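Local coordinates for viral protein F93 (Sulfolobus turreted icosahedral virus, PDB 2CO5) that probably binds DNA as a dimeric winged-helix protein, and is thought to act inside the infected archaeal cell, at residues K5-Y11 with S53-I59; S23-K28 with D67-L73. All coordinates share one frame; numbering follows the deposited sequence.

In the fold
Both contacts belong to one winged-helix domain, and their centres lie about 16 Å apart. Along the chain their segments alternate: segment 5-11 leads into helix 9-20, segment 23-28 carries strand 24-26, segment 53-59 ends helix 44-56, and segment 67-73 holds strand 70-73 before helix 75-92. Contact 1 packs the N-terminal segment against the end of helix 44-56, whereas contact 2 pairs the first strand with the central strand of the three-stranded sheet. They meet where Ile55 CD1 packs on Leu71 CD2 at 3.7 Å, so helix 44-56 rests on the strand that leads out of the wing; in winged-helix proteins the recognition helix, here probably helix 44-56, and the wing usually meet DNA.

Contact 1: K5-Y11 with S53-I59; sequences KYMRINY and SLIDDKI
Tyr6 and Tyr11 reach from the N-terminal segment of the winged-helix domain to the Schellman motif that closes helix 44-56, in which Ile59 N bonds to Leu54 O and Lys58, with positive phi, takes the C-prime position. The polar link is a hydrogen bond of 2.7 Å from Tyr6 OH to Asp57 OD2. The hydroxyl meets this oxygen from above the carboxylate plane, 35° out of it, while the oxygen itself lies near the ring plane at the edge of Tyr6. With CG of Asp57 opposite its backbone N (chi1 -167°), the carboxylate is carried over to the tyrosine. Lys5 stretches out alongside, its CG over one face of the Tyr6 ring, and NZ makes a long salt bridge of 4.0 Å to the same Asp57 OD2; at that distance it can add only a little to the hold on the carboxylate. One water joins Tyr11 OH to Ser53 OG, the latter also weakly bonded to Pro49 O.

The apolar contacts centre on the two rings and Leu54. Ile59 CG1 approaches Tyr6 CE1 at 3.9 Å. Tyr6 also sets its CD2 over the centre of the Tyr11 ring, 3.4 Å above the plane, and Glu80 of helix 75-92 touches Tyr6. A single methyl serves both tyrosines: Leu54 CD1 lies 3.4 Å from Tyr6 CE2 and 3.4 Å from Tyr11 CE1.

Contact 2: S23-K28 with D67-L73; sequences SRLEKK and DGKVLFL
Leu25 and Leu71 form the hydrogen-bonded pair at the middle of the antiparallel pairing of strands 24-26 and 70-73 in the winged-helix sheet. Leu71 N gives a bond of 2.7 Å to Leu25 O, and Leu25 N returns one of 3.0 Å to Leu71 O. The pairing runs on past both ends of the short strand 24-26, with Leu73 N bonded to Ser23 O and Lys27 N to Lys69 O. Water 2 extends it further, accepting from Lys28 N and donating to Lys69 O at 2.6 Å.

Like charges approach at two places. Lys27 and Lys69 run side by side with NZ atoms 3.9 Å apart, a closeness probably eased by the salt bridge from Lys27 NZ to Glu62; Glu26 OE2 stands 3.7 Å from Asp67 OD2.

Leu25 and Leu71 turn to the helical side, where both touch Leu30 of helix 30-38. Arg24, Glu26, Val70 and Phe72 occupy the other face. Arg24 is extended from CG to NE and runs beside Phe72, its guanidinium almost perpendicular to the ring (88°), while Arg61 makes a cation-pi contact with that phenylalanine. Arg24 CG comes within 3.5 Å of Phe72 CE2, and Val70 CG1 sits over the guanidinium centre, 3.9 Å above its plane.

Contact 1: K5-Y11 with S53-I59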
loop_
_atom_site.group_PDB
_atom_site.type_symbol
_atom_site.label_atom_id
_atom_site.label_comp_id
_atom_site.label_asym_id
_atom_site.label_seq_id
_atom_site.Cartn_x
_atom_site.Cartn_y
_atom_site.Cartn_z
ATOM N N LYS B 5 -4.641 3.496 -8.285
ATOM C CA LYS B 5 -4.756 2.029 -8.405
ATOM C C LYS B 5 -3.495 1.223 -8.115
ATOM O O LYS B 5 -3.581 0.107 -7.605
ATOM C CB LYS B 5 -5.315 1.631 -9.782
ATOM C CG LYS B 5 -4.395 1.889 -10.971
ATOM C CD LYS B 5 -5.079 1.541 -12.293
ATOM C CE LYS B 5 -4.363 2.183 -13.476
ATOM N NZ LYS B 5 -4.959 1.815 -14.791
ATOM N N TYR B 6 -2.328 1.768 -8.429
ATOM C CA TYR B 6 -1.091 1.021 -8.196
ATOM C C TYR B 6 -0.527 1.181 -6.775
ATOM O O TYR B 6 0.528 0.617 -6.458
ATOM C CB TYR B 6 -0.050 1.356 -9.261
ATOM C CG TYR B 6 -0.441 0.908 -10.666
ATOM C CD1 TYR B 6 -0.268 1.753 -11.758
ATOM C CD2 TYR B 6 -0.982 -0.362 -10.900
ATOM C CE1 TYR B 6 -0.618 1.347 -13.054
ATOM C CE2 TYR B 6 -1.338 -0.781 -12.191
ATOM C CZ TYR B 6 -1.152 0.080 -13.264
ATOM O OH TYR B 6 -1.511 -0.317 -14.539
ATOM N N MET B 7 -1.250 1.898 -5.907
ATOM C CA MET B 7 -0.825 2.085 -4.520
ATOM C C MET B 7 -1.212 0.865 -3.700
ATOM O O MET B 7 -2.036 0.922 -2.793
ATOM C CB MET B 7 -1.380 3.389 -3.942
ATOM C CG MET B 7 -0.846 4.597 -4.702
ATOM S SD MET B 7 -1.391 6.201 -4.120
ATOM C CE MET B 7 -0.453 7.276 -5.209
ATOM N N ARG B 8 -0.597 -0.247 -4.072
ATOM C CA ARG B 8 -0.735 -1.530 -3.409
ATOM C C ARG B 8 0.674 -2.096 -3.313
ATOM O O ARG B 8 1.473 -1.934 -4.240
ATOM C CB ARG B 8 -1.627 -2.460 -4.230
ATOM C CG ARG B 8 -3.042 -1.934 -4.415
ATOM C CD ARG B 8 -3.800 -2.740 -5.455
ATOM N NE ARG B 8 -4.037 -4.124 -5.041
ATOM C CZ ARG B 8 -4.548 -5.073 -5.826
ATOM N NH1 ARG B 8 -4.892 -4.807 -7.080
ATOM N NH2 ARG B 8 -4.719 -6.302 -5.355
ATOM N N ILE B 9 0.975 -2.751 -2.200
ATOM C CA ILE B 9 2.324 -3.194 -1.906
ATOM C C ILE B 9 2.848 -4.174 -2.972
ATOM O O ILE B 9 4.022 -4.142 -3.315
ATOM C CB ILE B 9 2.418 -3.785 -0.471
ATOM C CG1 ILE B 9 3.835 -3.613 0.083
ATOM C CG2 ILE B 9 1.954 -5.245 -0.427
ATOM C CD1 ILE B 9 4.223 -2.162 0.293
ATOM N N ASN B 10 1.967 -5.008 -3.518
ATOM C CA ASN B 10 2.388 -6.011 -4.488
ATOM C C ASN B 10 2.811 -5.393 -5.819
ATOM O O ASN B 10 3.727 -5.899 -6.471
ATOM C CB ASN B 10 1.295 -7.063 -4.684
ATOM C CG ASN B 10 1.269 -8.097 -3.567
ATOM O OD1 ASN B 10 0.359 -8.928 -3.491
ATOM N ND2 ASN B 10 2.277 -8.067 -2.712
ATOM N N TYR B 11 2.159 -4.295 -6.209
ATOM C CA TYR B 11 2.580 -3.542 -7.388
ATOM C C TYR B 11 3.937 -2.894 -7.146
ATOM O O TYR B 11 4.808 -2.956 -8.000
ATOM C CB TYR B 11 1.560 -2.465 -7.773
ATOM C CG TYR B 11 0.339 -2.970 -8.520
ATOM C CD1 TYR B 11 0.468 -3.755 -9.664
ATOM C CD2 TYR B 11 -0.938 -2.633 -8.108
ATOM C CE1 TYR B 11 -0.647 -4.197 -10.365
ATOM C CE2 TYR B 11 -2.066 -3.064 -8.808
ATOM C CZ TYR B 11 -1.910 -3.840 -9.931
ATOM O OH TYR B 11 -3.013 -4.287 -10.614
ATOM N N SER B 53 -1.881 -6.834 -16.027
ATOM C CA SER B 53 -2.414 -5.474 -15.931
ATOM C C SER B 53 -1.319 -4.457 -16.225
ATOM O O SER B 53 -1.531 -3.528 -17.000
ATOM C CB SER B 53 -3.037 -5.232 -14.548
ATOM O OG SER B 53 -4.229 -5.996 -14.394
ATOM N N LEU B 54 -0.145 -4.654 -15.623
ATOM C CA LEU B 54 1.016 -3.774 -15.840
ATOM C C LEU B 54 1.462 -3.753 -17.301
ATOM O O LEU B 54 1.782 -2.697 -17.836
ATOM C CB LEU B 54 2.201 -4.201 -14.954
ATOM C CG LEU B 54 2.335 -3.630 -13.531
ATOM C CD1 LEU B 54 1.067 -2.999 -13.008
ATOM C CD2 LEU B 54 2.829 -4.711 -12.581
ATOM N N ILE B 55 1.486 -4.929 -17.926
ATOM C CA ILE B 55 1.865 -5.067 -19.333
ATOM C C ILE B 55 0.856 -4.404 -20.261
ATOM O O ILE B 55 1.236 -3.699 -21.200
ATOM C CB ILE B 55 2.018 -6.556 -19.734
ATOM C CG1 ILE B 55 3.285 -7.141 -19.101
ATOM C CG2 ILE B 55 2.052 -6.706 -21.258
ATOM C CD1 ILE B 55 3.468 -8.627 -19.327
ATOM N N ASP B 56 -0.431 -4.637 -20.011
ATOM C CA ASP B 56 -1.473 -4.081 -20.874
ATOM C C ASP B 56 -1.597 -2.560 -20.681
ATOM O O ASP B 56 -2.061 -1.869 -21.582
ATOM C CB ASP B 56 -2.832 -4.767 -20.635
ATOM C CG ASP B 56 -2.808 -6.263 -20.907
ATOM O OD1 ASP B 56 -1.937 -6.730 -21.665
ATOM O OD2 ASP B 56 -3.679 -6.977 -20.355
ATOM N N ASP B 57 -1.176 -2.051 -19.516
ATOM C CA ASP B 57 -1.143 -0.603 -19.234
ATOM C C ASP B 57 0.211 0.058 -19.554
ATOM O O ASP B 57 0.441 1.219 -19.197
ATOM C CB ASP B 57 -1.485 -0.348 -17.759
ATOM C CG ASP B 57 -1.783 1.121 -17.460
ATOM O OD1 ASP B 57 -2.463 1.778 -18.273
ATOM O OD2 ASP B 57 -1.345 1.619 -16.403
ATOM N N LYS B 58 1.111 -0.679 -20.203
ATOM C CA LYS B 58 2.389 -0.132 -20.681
ATOM C C LYS B 58 3.337 0.315 -19.567
ATOM O O LYS B 58 4.250 1.099 -19.814
ATOM C CB LYS B 58 2.164 1.035 -21.660
ATOM C CG LYS B 58 1.055 0.833 -22.696
ATOM C CD LYS B 58 1.215 -0.462 -23.473
ATOM C CE LYS B 58 0.324 -0.477 -24.708
ATOM N NZ LYS B 58 0.220 -1.834 -25.308
ATOM N N ILE B 59 3.125 -0.189 -18.355
ATOM C CA ILE B 59 4.052 0.011 -17.236
ATOM C C ILE B 59 5.225 -0.942 -17.427
ATOM O O ILE B 59 6.391 -0.554 -17.310
ATOM C CB ILE B 59 3.366 -0.286 -15.869
ATOM C CG1 ILE B 59 2.195 0.675 -15.624
ATOM C CG2 ILE B 59 4.373 -0.204 -14.723
ATOM C CD1 ILE B 59 2.585 2.144 -15.578
HETATM O O HOH W 1 -4.371 -6.499 -11.781
#

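Contact 2: S23-K28 with D67-L73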
loop_
_atom_site.group_PDB
_atom_site.type_symbol
_atom_site.label_atom_id
_atom_site.label_comp_id
_atom_site.label_asym_id
_atom_site.label_seq_id
_atom_site.Cartn_x
_atom_site.Cartn_y
_atom_site.Cartn_z
ATOM N N SER B 23 15.768 -2.915 -14.714
ATOM C CA SER B 23 14.585 -2.753 -15.576
ATOM C C SER B 23 14.379 -3.888 -16.596
ATOM O O SER B 23 13.649 -3.720 -17.574
ATOM C CB SER B 23 14.604 -1.386 -16.290
ATOM O OG SER B 23 14.375 -0.326 -15.376
ATOM N N ARG B 24 14.999 -5.042 -16.354
ATOM C CA ARG B 24 14.883 -6.187 -17.257
ATOM C C ARG B 24 15.005 -7.491 -16.478
ATOM O O ARG B 24 15.996 -7.721 -15.793
ATOM C CB ARG B 24 15.963 -6.125 -18.341
ATOM C CG ARG B 24 15.863 -7.213 -19.415
ATOM C CD ARG B 24 17.148 -7.262 -20.224
ATOM N NE ARG B 24 17.089 -8.172 -21.372
ATOM C CZ ARG B 24 17.170 -9.503 -21.306
ATOM N NH1 ARG B 24 17.288 -10.128 -20.130
ATOM N NH2 ARG B 24 17.118 -10.223 -22.428
ATOM N N LEU B 25 13.991 -8.341 -16.590
ATOM C CA LEU B 25 13.984 -9.616 -15.890
ATOM C C LEU B 25 13.126 -10.625 -16.638
ATOM O O LEU B 25 12.052 -10.286 -17.142
ATOM C CB LEU B 25 13.459 -9.426 -14.467
ATOM C CG LEU B 25 13.480 -10.644 -13.537
ATOM C CD1 LEU B 25 14.908 -11.035 -13.156
ATOM C CD2 LEU B 25 12.639 -10.368 -12.295
ATOM N N GLU B 26 13.609 -11.861 -16.713
ATOM C CA GLU B 26 12.834 -12.946 -17.294
ATOM C C GLU B 26 11.630 -13.174 -16.404
ATOM O O GLU B 26 11.751 -13.160 -15.183
ATOM C CB GLU B 26 13.660 -14.230 -17.402
ATOM C CG GLU B 26 14.730 -14.186 -18.485
ATOM C CD GLU B 26 15.660 -15.391 -18.459
ATOM O OE1 GLU B 26 15.404 -16.340 -17.688
ATOM O OE2 GLU B 26 16.655 -15.386 -19.217
ATOM N N LYS B 27 10.475 -13.363 -17.033
ATOM C CA LYS B 27 9.204 -13.545 -16.333
ATOM C C LYS B 27 9.232 -14.726 -15.357
ATOM O O LYS B 27 8.687 -14.638 -14.260
ATOM C CB LYS B 27 8.086 -13.738 -17.363
ATOM C CG LYS B 27 6.658 -13.661 -16.835
ATOM C CD LYS B 27 5.692 -14.035 -17.964
ATOM C CE LYS B 27 4.238 -13.906 -17.562
ATOM N NZ LYS B 27 3.340 -13.979 -18.758
ATOM N N LYS B 28 9.885 -15.815 -15.751
ATOM C CA LYS B 28 9.924 -17.039 -14.936
ATOM C C LYS B 28 10.695 -16.897 -13.617
ATOM O O LYS B 28 10.645 -17.789 -12.767
ATOM C CB LYS B 28 10.493 -18.211 -15.747
ATOM C CG LYS B 28 11.954 -18.066 -16.194
ATOM C CD LYS B 28 12.331 -19.171 -17.171
ATOM C CE LYS B 28 13.772 -19.055 -17.643
ATOM N NZ LYS B 28 14.225 -20.285 -18.369
ATOM N N ASP B 67 14.434 -18.601 -24.546
ATOM C CA ASP B 67 14.477 -19.113 -23.170
ATOM C C ASP B 67 13.602 -18.246 -22.263
ATOM O O ASP B 67 14.092 -17.523 -21.391
ATOM C CB ASP B 67 15.921 -19.235 -22.639
ATOM C CG ASP B 67 16.852 -18.161 -23.181
ATOM O OD1 ASP B 67 17.369 -18.333 -24.313
ATOM O OD2 ASP B 67 17.083 -17.159 -22.469
ATOM N N GLY B 68 12.293 -18.326 -22.497
ATOM C CA GLY B 68 11.299 -17.644 -21.671
ATOM C C GLY B 68 11.017 -16.209 -22.084
ATOM O O GLY B 68 11.824 -15.571 -22.765
ATOM N N LYS B 69 9.862 -15.702 -21.654
ATOM C CA LYS B 69 9.482 -14.315 -21.905
ATOM C C LYS B 69 10.322 -13.390 -21.019
ATOM O O LYS B 69 10.706 -13.764 -19.910
ATOM C CB LYS B 69 7.992 -14.101 -21.625
ATOM C CG LYS B 69 7.062 -15.068 -22.364
ATOM C CD LYS B 69 5.600 -14.762 -22.089
ATOM C CE LYS B 69 4.699 -15.896 -22.555
ATOM N NZ LYS B 69 3.254 -15.611 -22.316
ATOM N N VAL B 70 10.625 -12.199 -21.526
ATOM C CA VAL B 70 11.387 -11.206 -20.775
ATOM C C VAL B 70 10.511 -10.003 -20.472
ATOM O O VAL B 70 9.840 -9.472 -21.362
ATOM C CB VAL B 70 12.635 -10.719 -21.540
ATOM C CG1 VAL B 70 13.334 -9.614 -20.747
ATOM C CG2 VAL B 70 13.590 -11.876 -21.814
ATOM N N LEU B 71 10.520 -9.587 -19.205
ATOM C CA LEU B 71 9.832 -8.374 -18.780
ATOM C C LEU B 71 10.795 -7.189 -18.839
ATOM O O LEU B 71 11.974 -7.314 -18.514
ATOM C CB LEU B 71 9.266 -8.529 -17.361
ATOM C CG LEU B 71 8.131 -9.541 -17.181
ATOM C CD1 LEU B 71 7.731 -9.647 -15.708
ATOM C CD2 LEU B 71 6.920 -9.167 -18.058
ATOM N N PHE B 72 10.270 -6.049 -19.277
ATOM C CA PHE B 72 10.997 -4.792 -19.299
ATOM C C PHE B 72 10.164 -3.730 -18.599
ATOM O O PHE B 72 8.943 -3.688 -18.766
ATOM C CB PHE B 72 11.247 -4.338 -20.730
ATOM C CG PHE B 72 12.148 -5.251 -21.514
ATOM C CD1 PHE B 72 11.623 -6.331 -22.212
ATOM C CD2 PHE B 72 13.514 -5.021 -21.568
ATOM C CE1 PHE B 72 12.444 -7.178 -22.936
ATOM C CE2 PHE B 72 14.346 -5.860 -22.303
ATOM C CZ PHE B 72 13.800 -6.946 -22.982
ATOM N N LEU B 73 10.835 -2.875 -17.829
ATOM C CA LEU B 73 10.213 -1.698 -17.246
ATOM C C LEU B 73 10.334 -0.539 -18.240
ATOM O O LEU B 73 11.422 -0.177 -18.641
ATOM C CB LEU B 73 10.899 -1.346 -15.917
ATOM C CG LEU B 73 10.200 -0.343 -14.997
ATOM C CD1 LEU B 73 8.868 -0.885 -14.525
ATOM C CD2 LEU B 73 11.083 -0.014 -13.810
HETATM O O HOH W 2 10.833 -16.028 -18.671
#